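Local atomic coordinates of T-cell surface glycoprotein CD1A1 antigen (Gallus gallus, PDB entry 3JVG), a protein that probably presents lipid antigens to T cells, holding them in a hydrophobic groove of its MHC class I-like ectodomain. Residues 91-96 and 109-114. Sequence-based numbering, arbitrary orientation. Where two conformers were deposited one is given.
Sequences FQSSIG and FDIAYE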
loop_
_atom_site.group_PDB
_atom_site.type_symbol
_atom_site.label_atom_id
_atom_site.label_comp_id
_atom_site.label_asym_id
_atom_site.label_seq_id
_atom_site.Cartn_x
_atom_site.Cartn_y
_atom_site.Cartn_z
ATOM N N PHE A 91 5.425 16.443 -3.321
ATOM C CA PHE A 91 5.827 15.715 -4.504
ATOM C C PHE A 91 5.987 14.260 -4.139
ATOM O O PHE A 91 6.348 13.944 -2.990
ATOM C CB PHE A 91 7.128 16.236 -5.077
ATOM C CG PHE A 91 6.977 17.409 -5.951
ATOM C CD1 PHE A 91 7.055 18.686 -5.422
ATOM C CD2 PHE A 91 6.769 17.240 -7.313
ATOM C CE1 PHE A 91 6.905 19.844 -6.256
ATOM C CE2 PHE A 91 6.646 18.344 -8.191
ATOM C CZ PHE A 91 6.709 19.669 -7.661
ATOM N N GLN A 92 5.675 13.405 -5.114
ATOM C CA GLN A 92 5.955 11.995 -5.068
ATOM C C GLN A 92 6.619 11.484 -6.356
ATOM O O GLN A 92 6.428 12.073 -7.468
ATOM C CB GLN A 92 4.654 11.219 -4.758
ATOM C CG GLN A 92 3.935 11.652 -3.474
ATOM C CD GLN A 92 2.448 11.308 -3.527
ATOM O OE1 GLN A 92 1.652 12.145 -3.947
ATOM N NE2 GLN A 92 2.092 10.041 -3.229
ATOM N N SER A 93 7.406 10.407 -6.215
ATOM C CA SER A 93 7.917 9.657 -7.373
ATOM C C SER A 93 7.622 8.205 -7.225
ATOM O O SER A 93 7.705 7.691 -6.120
ATOM C CB SER A 93 9.462 9.683 -7.540
ATOM O OG SER A 93 10.039 10.870 -7.167
ATOM N N SER A 94 7.405 7.540 -8.363
ATOM C CA SER A 94 7.226 6.085 -8.445
ATOM C C SER A 94 8.115 5.691 -9.604
ATOM O O SER A 94 7.936 6.204 -10.727
ATOM C CB SER A 94 5.771 5.778 -8.737
ATOM O OG SER A 94 5.488 4.392 -8.849
ATOM N N ILE A 95 9.100 4.806 -9.354
ATOM C CA ILE A 95 10.100 4.517 -10.364
ATOM C C ILE A 95 10.374 3.041 -10.355
ATOM O O ILE A 95 10.572 2.465 -9.256
ATOM C CB ILE A 95 11.453 5.241 -10.044
ATOM C CG1 ILE A 95 11.246 6.747 -9.809
ATOM C CG2 ILE A 95 12.413 5.131 -11.226
ATOM C CD1 ILE A 95 12.596 7.507 -9.501
ATOM N N GLY A 96 10.425 2.417 -11.531
ATOM C CA GLY A 96 10.644 0.970 -11.538
ATOM C C GLY A 96 10.450 0.268 -12.870
ATOM O O GLY A 96 10.454 0.918 -13.908
ATOM N N PHE A 109 8.438 5.873 -14.787
ATOM C CA PHE A 109 9.107 6.865 -13.958
ATOM C C PHE A 109 8.152 8.062 -14.017
ATOM O O PHE A 109 8.102 8.776 -15.025
ATOM C CB PHE A 109 10.517 7.190 -14.519
ATOM C CG PHE A 109 11.338 8.215 -13.708
ATOM C CD1 PHE A 109 12.664 8.472 -14.088
ATOM C CD2 PHE A 109 10.838 8.859 -12.588
ATOM C CE1 PHE A 109 13.478 9.376 -13.373
ATOM C CE2 PHE A 109 11.606 9.768 -11.877
ATOM C CZ PHE A 109 12.950 10.039 -12.276
ATOM N N ASP A 110 7.364 8.193 -12.939
ATOM C CA ASP A 110 6.345 9.202 -12.805
ATOM C C ASP A 110 6.613 10.064 -11.567
ATOM O O ASP A 110 7.033 9.566 -10.492
ATOM C CB ASP A 110 4.958 8.568 -12.651
ATOM C CG ASP A 110 4.517 7.815 -13.900
ATOM O OD1 ASP A 110 4.862 6.636 -14.022
ATOM O OD2 ASP A 110 3.770 8.396 -14.740
ATOM N N ILE A 111 6.361 11.352 -11.735
ATOM C CA ILE A 111 6.331 12.296 -10.659
ATOM C C ILE A 111 4.923 12.858 -10.469
ATOM O O ILE A 111 4.202 13.206 -11.436
ATOM C CB ILE A 111 7.403 13.329 -10.866
ATOM C CG1 ILE A 111 8.780 12.573 -10.908
ATOM C CG2 ILE A 111 7.324 14.394 -9.809
ATOM C CD1 ILE A 111 9.903 13.356 -11.415
ATOM N N ALA A 112 4.506 12.871 -9.198
ATOM C CA ALA A 112 3.253 13.470 -8.879
ATOM C C ALA A 112 3.450 14.779 -8.115
ATOM O O ALA A 112 4.480 15.010 -7.430
ATOM C CB ALA A 112 2.333 12.486 -8.095
ATOM N N TYR A 113 2.417 15.608 -8.234
ATOM C CA TYR A 113 2.390 16.904 -7.583
ATOM C C TYR A 113 0.981 17.110 -7.123
ATOM O O TYR A 113 0.033 16.923 -7.882
ATOM C CB TYR A 113 2.844 18.028 -8.529
ATOM C CG TYR A 113 2.609 19.388 -7.948
ATOM C CD1 TYR A 113 3.268 19.800 -6.759
ATOM C CD2 TYR A 113 1.691 20.251 -8.539
ATOM C CE1 TYR A 113 3.032 21.052 -6.210
ATOM C CE2 TYR A 113 1.419 21.519 -7.993
ATOM C CZ TYR A 113 2.092 21.916 -6.834
ATOM O OH TYR A 113 1.810 23.164 -6.347
ATOM N N GLU A 114 0.851 17.481 -5.863
ATOM C CA GLU A 114 -0.420 17.539 -5.159
ATOM C C GLU A 114 -1.258 16.314 -5.485
ATOM O O GLU A 114 -2.421 16.452 -5.788
ATOM C CB GLU A 114 -1.182 18.854 -5.432
ATOM C CG GLU A 114 -0.590 20.144 -4.692
ATOM C CD GLU A 114 -0.453 20.029 -3.083
ATOM O OE1 GLU A 114 -1.161 20.864 -2.399
ATOM O OE2 GLU A 114 0.339 19.171 -2.504
#
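The outer half of the F91 ring lies against CB and the CD1 side of the Y113 ring. Y113 CD1 rides over one face of the F91 ring, 3.6 Å from CZ, displaced toward the rim, and the two ring planes meet obliquely at 36°. Near the plane of the F91 ring, at its edge, I111 CG2 fits against CD2 at 3.8 Å, so the phenyl sits in a corner, I111 CG2 at its edge and Y113 over one face. At the other end of the ladder I95 and F109 run side by side. With CG1 of I95 anti to its carbonyl carbon (chi1 -53°) and the chain extended beyond, CD1 sits over the face of the F109 ring in a CH-pi contact, 3.9 Å from its centroid. S93, small and paired with I111, stands between F91 and I95, where F75 of helix 58-82 packs on it and its OG is hydrogen-bonded to Y71 OH and H12 ND1.

Four backbone bonds hold the strands in register, two at Q92/A112 and two at S94/D110. The shortest, A112 N to Q92 O, is 2.7 Å; D110 N reaches S94 O at 3.0 Å, nearly straight at 174°. Q92, S94, D110 and A112 face the opposite way, toward a second protein chain, with aromatic packing on all four and hydrogen bonds to the Q92 amide, while D110 OD2 forms a salt bridge with R120 of its own chain.

The pairing is a regular antiparallel hairpin, strands 89-99 and 105-113, in the groove floor of the MHC class I-like fold. Its largely apolar face packs against helices 58-82 and 148-172, consistent with the hydrophobic lipid-binding groove of CD1 proteins.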